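Local structure of ATP phosphoribosyltransferase (Methanobacterium thermoautotrophicum, 2VD3) at residues 14-17 and 18-22; 54-57 and 58-62; 146-149 and 150-153. The protein probably catalyses the condensation of ATP with 5-phosphoribose 1-diphosphate, the first step of histidine biosynthesis, and is inhibited by histidine. One frame throughout, in Å; residues are numbered along the deposited sequence.

Interaction 1. Residues 14-17 and 18-22; sequences RISE and PAIRL
Ala-19 packs against the carbonyls of Ile-15 and Ser-16, and the Pro-18 ring touches that of Arg-14, in the opening turn of helix 16-25. This helix follows strand 5-10 in an alpha/beta fold of the periplasmic-binding-protein class. The inner side is compact. CB of Ala-19 lies 3.3 Å from Ser-16 O, and the Ala-19 methyl also reaches Val-9 on the strand, while Ser-16 OG is hydrogen-bonded to Pro-10 O. The Ile-15 carbonyl accepts two bonds, one from Ala-19 N and one from the hydroxyl of Tyr-91. Pro-18 has no N-H to give, which suits a place so near the start of a helix; its ring fits against the incoming chain, with CD 3.2 Å from Arg-14 O. The main-chain ladder then runs on regularly: Ile-20 N bonds to Ser-16 O in the carbonyl plane, and Arg-21 N bonds to Glu-17 O at 2.9 Å.

The outer side is looser and faces solvent. Glu-17 and Arg-21 are one turn apart and oppositely charged, yet they form no salt bridge: Glu-17 OE2 stays 4.6 Å from Arg-21 NH1, so any attraction between them is likely to be diffuse. The Glu-17 chain is extended beyond CG (chi2 172°) and carries its carboxylate away from the helix. Arg-21 does the reverse. A bend at chi3 (-60°) folds it back along the helix, and its guanidinium settles by one face over the Glu-17 carbonyl, whose O lies 3.7 Å from the guanidinium plane, offset toward the rim of the group. Beyond that, NH2 of Arg-21 touches the aliphatic start of the glutamate, 3.6 Å from Glu-17 CB.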
loop_
_atom_site.group_PDB
_atom_site.type_symbol
_atom_site.label_atom_id
_atom_site.label_comp_id
_atom_site.label_asym_id
_atom_site.label_seq_id
_atom_site.Cartn_x
_atom_site.Cartn_y
_atom_site.Cartn_z
ATOM N N ARG A 14 0.964 16.562 3.661
ATOM C CA ARG A 14 -0.113 17.504 3.352
ATOM C C ARG A 14 0.299 18.668 2.458
ATOM O O ARG A 14 -0.503 19.149 1.661
ATOM C CB ARG A 14 -0.780 18.010 4.644
ATOM C CG ARG A 14 0.119 18.827 5.567
ATOM C CD ARG A 14 -0.439 18.863 6.977
ATOM N NE ARG A 14 -1.535 19.818 7.110
ATOM C CZ ARG A 14 -1.380 21.083 7.493
ATOM N NH1 ARG A 14 -0.166 21.547 7.778
ATOM N NH2 ARG A 14 -2.441 21.881 7.595
ATOM N N ILE A 15 1.551 19.104 2.598
ATOM C CA ILE A 15 2.082 20.234 1.850
ATOM C C ILE A 15 2.264 19.914 0.356
ATOM O O ILE A 15 2.195 20.817 -0.491
ATOM C CB ILE A 15 3.445 20.689 2.433
ATOM C CG1 ILE A 15 3.318 21.068 3.911
ATOM C CG2 ILE A 15 4.036 21.843 1.622
ATOM C CD1 ILE A 15 4.685 21.336 4.592
ATOM N N SER A 16 2.485 18.637 0.039
ATOM C CA SER A 16 2.970 18.233 -1.287
ATOM C C SER A 16 2.054 18.603 -2.458
ATOM O O SER A 16 2.424 19.438 -3.281
ATOM C CB SER A 16 3.304 16.743 -1.309
ATOM O OG SER A 16 4.037 16.425 -2.476
ATOM N N GLU A 17 0.872 17.986 -2.515
ATOM C CA GLU A 17 -0.099 18.209 -3.592
ATOM C C GLU A 17 -0.513 19.675 -3.832
ATOM O O GLU A 17 -0.537 20.116 -4.984
ATOM C CB GLU A 17 -1.344 17.324 -3.410
ATOM C CG GLU A 17 -1.301 16.000 -4.163
ATOM C CD GLU A 17 -2.467 15.088 -3.803
ATOM O OE1 GLU A 17 -2.862 15.068 -2.614
ATOM O OE2 GLU A 17 -2.987 14.384 -4.701
ATOM N N PRO A 18 -0.852 20.430 -2.765
ATOM C CA PRO A 18 -1.193 21.840 -2.994
ATOM C C PRO A 18 -0.042 22.675 -3.586
ATOM O O PRO A 18 -0.297 23.609 -4.356
ATOM C CB PRO A 18 -1.568 22.350 -1.597
ATOM C CG PRO A 18 -1.841 21.144 -0.795
ATOM C CD PRO A 18 -0.979 20.065 -1.342
ATOM N N ALA A 19 1.196 22.342 -3.217
ATOM C CA ALA A 19 2.397 22.971 -3.780
ATOM C C ALA A 19 2.522 22.679 -5.282
ATOM O O ALA A 19 2.848 23.562 -6.071
ATOM C CB ALA A 19 3.644 22.508 -3.039
ATOM N N ILE A 20 2.231 21.443 -5.670
ATOM C CA ILE A 20 2.224 21.060 -7.072
ATOM C C ILE A 20 1.113 21.808 -7.824
ATOM O O ILE A 20 1.358 22.354 -8.914
ATOM C CB ILE A 20 2.165 19.518 -7.232
ATOM C CG1 ILE A 20 3.511 18.914 -6.806
ATOM C CG2 ILE A 20 1.822 19.113 -8.659
ATOM C CD1 ILE A 20 3.487 17.394 -6.547
ATOM N N ARG A 21 -0.084 21.871 -7.222
ATOM C CA ARG A 21 -1.231 22.606 -7.803
ATOM C C ARG A 21 -0.985 24.108 -7.957
ATOM O O ARG A 21 -1.386 24.710 -8.954
ATOM C CB ARG A 21 -2.505 22.381 -6.990
ATOM C CG ARG A 21 -3.355 21.211 -7.452
ATOM C CD ARG A 21 -4.630 21.085 -6.608
ATOM N NE ARG A 21 -4.329 20.870 -5.189
ATOM C CZ ARG A 21 -4.365 19.685 -4.571
ATOM N NH1 ARG A 21 -4.706 18.582 -5.237
ATOM N NH2 ARG A 21 -4.072 19.606 -3.276
ATOM N N LEU A 22 -0.324 24.703 -6.969
ATOM C CA LEU A 22 0.010 26.128 -6.995
ATOM C C LEU A 22 0.971 26.475 -8.141
ATOM O O LEU A 22 0.729 27.424 -8.891
ATOM C CB LEU A 22 0.573 26.557 -5.645
ATOM C CG LEU A 22 1.459 27.793 -5.518
ATOM C CD1 LEU A 22 0.674 29.065 -5.725
ATOM C CD2 LEU A 22 2.121 27.785 -4.137
#

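Interaction 2. Residues 54-57 and 58-62; sequences AADI and PEFVA
Asp-56 meets Phe-60 through its CB, which stands over the face of the aromatic ring in a CH-pi contact at the start of helix 57-63. This helix is the middle of a beta-alpha-beta crossover from strand 47-52 to strand 68-72. CB of Asp-56 is 4.0 Å from the Phe-60 ring centroid and 24° off the ring normal. The ring gets there because Phe-60 CG is anti to its own carbonyl carbon (chi1 -68°), which folds it back toward the helix start. Asp-56 O lies over the same face, 3.4 Å above the plane and offset toward the rim, while accepting the bond from Phe-60 N in an almost straight line (172°). Beyond CB the aspartate turns to other partners: its carboxylate forms a salt bridge with Arg-79 and takes a hydrogen bond from Thr-143 N of a third subunit, which also packs on the phenylalanine through Val-154.

One position further along, Ile-57 and Val-61 cross obliquely, the isoleucine resting on strand 5-10. Val-61 turns CG2 to the side of its backbone N, back toward the preceding turn, where it meets Ile-57 CG2 at 4.0 Å. Ile-57 CB rests against the proline ring, 3.6 Å from Pro-58 CD. The closest of these touches is between Val-61 CG2 and the Ile-57 carbonyl, 3.2 Å to Ile-57 O.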
loop_
_atom_site.group_PDB
_atom_site.type_symbol
_atom_site.label_atom_id
_atom_site.label_comp_id
_atom_site.label_asym_id
_atom_site.label_seq_id
_atom_site.Cartn_x
_atom_site.Cartn_y
_atom_site.Cartn_z
ATOM N N ALA A 54 9.900 17.321 3.403
ATOM C CA ALA A 54 9.594 18.658 3.909
ATOM C C ALA A 54 10.528 19.178 5.005
ATOM O O ALA A 54 10.790 20.374 5.068
ATOM C CB ALA A 54 8.131 18.729 4.373
ATOM N N ALA A 55 11.018 18.292 5.867
ATOM C CA ALA A 55 11.882 18.712 6.964
ATOM C C ALA A 55 13.306 19.012 6.496
ATOM O O ALA A 55 14.073 19.654 7.215
ATOM C CB ALA A 55 11.880 17.679 8.086
ATOM N N ASP A 56 13.646 18.552 5.295
ATOM C CA ASP A 56 14.979 18.741 4.727
ATOM C C ASP A 56 15.058 19.988 3.850
ATOM O O ASP A 56 16.142 20.482 3.550
ATOM C CB ASP A 56 15.370 17.517 3.889
ATOM C CG ASP A 56 15.670 16.298 4.725
ATOM O OD1 ASP A 56 15.420 15.187 4.232
ATOM O OD2 ASP A 56 16.178 16.430 5.858
ATOM N N ILE A 57 13.906 20.496 3.430
ATOM C CA ILE A 57 13.869 21.665 2.551
ATOM C C ILE A 57 14.525 22.948 3.130
ATOM O O ILE A 57 15.232 23.649 2.411
ATOM C CB ILE A 57 12.443 21.923 2.018
ATOM C CG1 ILE A 57 11.989 20.720 1.170
ATOM C CG2 ILE A 57 12.399 23.218 1.227
ATOM C CD1 ILE A 57 10.630 20.852 0.486
ATOM N N PRO A 58 14.291 23.272 4.414
ATOM C CA PRO A 58 15.024 24.430 4.927
ATOM C C PRO A 58 16.548 24.350 4.684
ATOM O O PRO A 58 17.126 25.290 4.142
ATOM C CB PRO A 58 14.688 24.410 6.419
ATOM C CG PRO A 58 13.352 23.811 6.466
ATOM C CD PRO A 58 13.377 22.721 5.431
ATOM N N GLU A 59 17.170 23.227 5.044
ATOM C CA GLU A 59 18.605 23.020 4.828
ATOM C C GLU A 59 19.046 22.999 3.354
ATOM O O GLU A 59 20.042 23.639 3.012
ATOM C CB GLU A 59 19.097 21.762 5.557
ATOM C CG GLU A 59 19.178 21.941 7.080
ATOM C CD GLU A 59 20.129 23.050 7.502
ATOM O OE1 GLU A 59 21.326 22.764 7.698
ATOM O OE2 GLU A 59 19.687 24.207 7.655
ATOM N N PHE A 60 18.313 22.283 2.495
ATOM C CA PHE A 60 18.630 22.263 1.067
ATOM C C PHE A 60 18.665 23.673 0.489
ATOM O O PHE A 60 19.516 23.995 -0.364
ATOM C CB PHE A 60 17.636 21.412 0.259
ATOM C CG PHE A 60 17.708 19.929 0.540
ATOM C CD1 PHE A 60 18.808 19.365 1.192
ATOM C CD2 PHE A 60 16.668 19.083 0.126
ATOM C CE1 PHE A 60 18.858 17.982 1.436
ATOM C CE2 PHE A 60 16.719 17.712 0.359
ATOM C CZ PHE A 60 17.811 17.159 1.014
ATOM N N VAL A 61 17.739 24.508 0.952
ATOM C CA VAL A 61 17.663 25.889 0.506
ATOM C C VAL A 61 18.736 26.747 1.169
ATOM O O VAL A 61 19.330 27.606 0.520
ATOM C CB VAL A 61 16.238 26.479 0.719
ATOM C CG1 VAL A 61 16.183 27.963 0.349
ATOM C CG2 VAL A 61 15.200 25.681 -0.095
ATOM N N ALA A 62 19.010 26.506 2.448
ATOM C CA ALA A 62 20.043 27.273 3.160
ATOM C C ALA A 62 21.418 27.053 2.530
ATOM O O ALA A 62 22.212 27.984 2.417
ATOM C CB ALA A 62 20.068 26.909 4.645
#

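Interaction 3. Residues 146-149 and 150-153; sequences TEIA and PFIG
Ile-148 and Ile-152 touch through their CG2 methyls where the chain, between strands 138-141 and 157-162, closes into a type I beta turn from Pro-150 to Gly-153. A main-chain hydrogen bond runs alongside, from Ile-152 N to Ile-148 O at 3.1 Å, nearly in line with the C=O bond.

Start at CB of Ile-152: it stands 4.2 Å from Ile-148 O, the acceptor of that bond. There the chain forks. CG2, beside the backbone N, goes to the other isoleucine and lies 3.8 Å from Ile-148 CG2. CG1 takes the crowded position between backbone N and carbonyl carbon (chi1 69°), which sets it next to two carbonyls, 3.8 Å from both Ile-148 O and Ala-149 O. At the tip, Ile-152 CD1 draws clear of them, 4.6 Å from Ile-148 O. The side chain as a whole packs on Phe-39 of a third subunit. Cutting this side chain back to an alanine is likely to leave Ile-148 CG2 without its methyl neighbour and to open a gap against that Phe-39.

Phe-151 packs on Phe-39 of the same third subunit and on Met-170 of a fourth. Ile-148 CG2 approaches the Phe-151 ring at its edge, near the ring plane. Gly-153 closes the turn with a positive phi (79°), a conformation glycine takes readily, and its N is hydrogen-bonded to Pro-150 O at 3.2 Å.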
loop_
_atom_site.group_PDB
_atom_site.type_symbol
_atom_site.label_atom_id
_atom_site.label_comp_id
_atom_site.label_asym_id
_atom_site.label_seq_id
_atom_site.Cartn_x
_atom_site.Cartn_y
_atom_site.Cartn_z
ATOM N N THR A 146 2.730 12.051 20.062
ATOM C CA THR A 146 2.932 12.691 21.370
ATOM C C THR A 146 1.677 12.602 22.230
ATOM O O THR A 146 1.771 12.622 23.457
ATOM C CB THR A 146 3.379 14.175 21.269
ATOM O OG1 THR A 146 2.394 14.944 20.570
ATOM C CG2 THR A 146 4.739 14.309 20.569
ATOM N N GLU A 147 0.517 12.475 21.575
ATOM C CA GLU A 147 -0.793 12.386 22.243
ATOM C C GLU A 147 -0.917 11.197 23.195
ATOM O O GLU A 147 -1.779 11.191 24.080
ATOM C CB GLU A 147 -1.946 12.310 21.229
ATOM C CG GLU A 147 -1.721 13.019 19.894
ATOM C CD GLU A 147 -1.049 12.123 18.858
ATOM O OE1 GLU A 147 -1.244 10.887 18.908
ATOM O OE2 GLU A 147 -0.323 12.659 17.995
ATOM N N ILE A 148 -0.071 10.192 22.999
ATOM C CA ILE A 148 -0.101 8.963 23.803
ATOM C C ILE A 148 0.836 9.051 25.017
ATOM O O ILE A 148 0.674 8.311 25.988
ATOM C CB ILE A 148 0.213 7.716 22.913
ATOM C CG1 ILE A 148 -0.827 7.596 21.791
ATOM C CG2 ILE A 148 0.220 6.430 23.725
ATOM C CD1 ILE A 148 -0.448 6.635 20.693
ATOM N N ALA A 149 1.788 9.983 24.967
ATOM C CA ALA A 149 2.845 10.104 25.986
ATOM C C ALA A 149 2.392 10.248 27.458
ATOM O O ALA A 149 3.014 9.650 28.336
ATOM C CB ALA A 149 3.833 11.203 25.612
ATOM N N PRO A 150 1.337 11.047 27.739
ATOM C CA PRO A 150 0.795 11.066 29.107
ATOM C C PRO A 150 0.172 9.735 29.517
ATOM O O PRO A 150 0.358 9.295 30.648
ATOM C CB PRO A 150 -0.287 12.150 29.049
ATOM C CG PRO A 150 0.037 12.957 27.836
ATOM C CD PRO A 150 0.609 11.984 26.869
ATOM N N PHE A 151 -0.550 9.110 28.588
ATOM C CA PHE A 151 -1.174 7.812 28.811
ATOM C C PHE A 151 -0.179 6.713 29.224
ATOM O O PHE A 151 -0.478 5.915 30.110
ATOM C CB PHE A 151 -1.984 7.393 27.576
ATOM C CG PHE A 151 -2.650 6.054 27.709
ATOM C CD1 PHE A 151 -3.750 5.885 28.546
ATOM C CD2 PHE A 151 -2.179 4.959 26.989
ATOM C CE1 PHE A 151 -4.372 4.636 28.673
ATOM C CE2 PHE A 151 -2.791 3.701 27.108
ATOM C CZ PHE A 151 -3.891 3.542 27.952
ATOM N N ILE A 152 0.995 6.681 28.598
ATOM C CA ILE A 152 2.021 5.677 28.937
ATOM C C ILE A 152 3.052 6.146 29.982
ATOM O O ILE A 152 3.999 5.422 30.292
ATOM C CB ILE A 152 2.720 5.100 27.668
ATOM C CG1 ILE A 152 3.598 6.160 26.986
ATOM C CG2 ILE A 152 1.674 4.528 26.700
ATOM C CD1 ILE A 152 4.452 5.650 25.815
ATOM N N GLY A 153 2.870 7.353 30.513
ATOM C CA GLY A 153 3.718 7.872 31.593
ATOM C C GLY A 153 5.089 8.418 31.206
ATOM O O GLY A 153 5.967 8.537 32.059
#

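In the fold
In all three contacts a proline begins the second segment, directly after residues with helical backbone angles. Interactions 1 and 2 open helices beside the same strand, 5-10, with centres about 16 Å apart: Ile-15 and Ile-57 both rest on Pro-10. Interaction 2 is the buried one, its aromatic and aliphatic groups enclosed and its aspartate paired, whereas interaction 1 has one packed and one charged, exposed face. Interaction 3, its centre about 32 Å from that of interaction 1 and about 30 Å from that of interaction 2, is a loop beside strand 157-162 held by a few methyls. Interactions 2 and 3 touch the third subunit, while interaction 1 reaches the second through Arg-14.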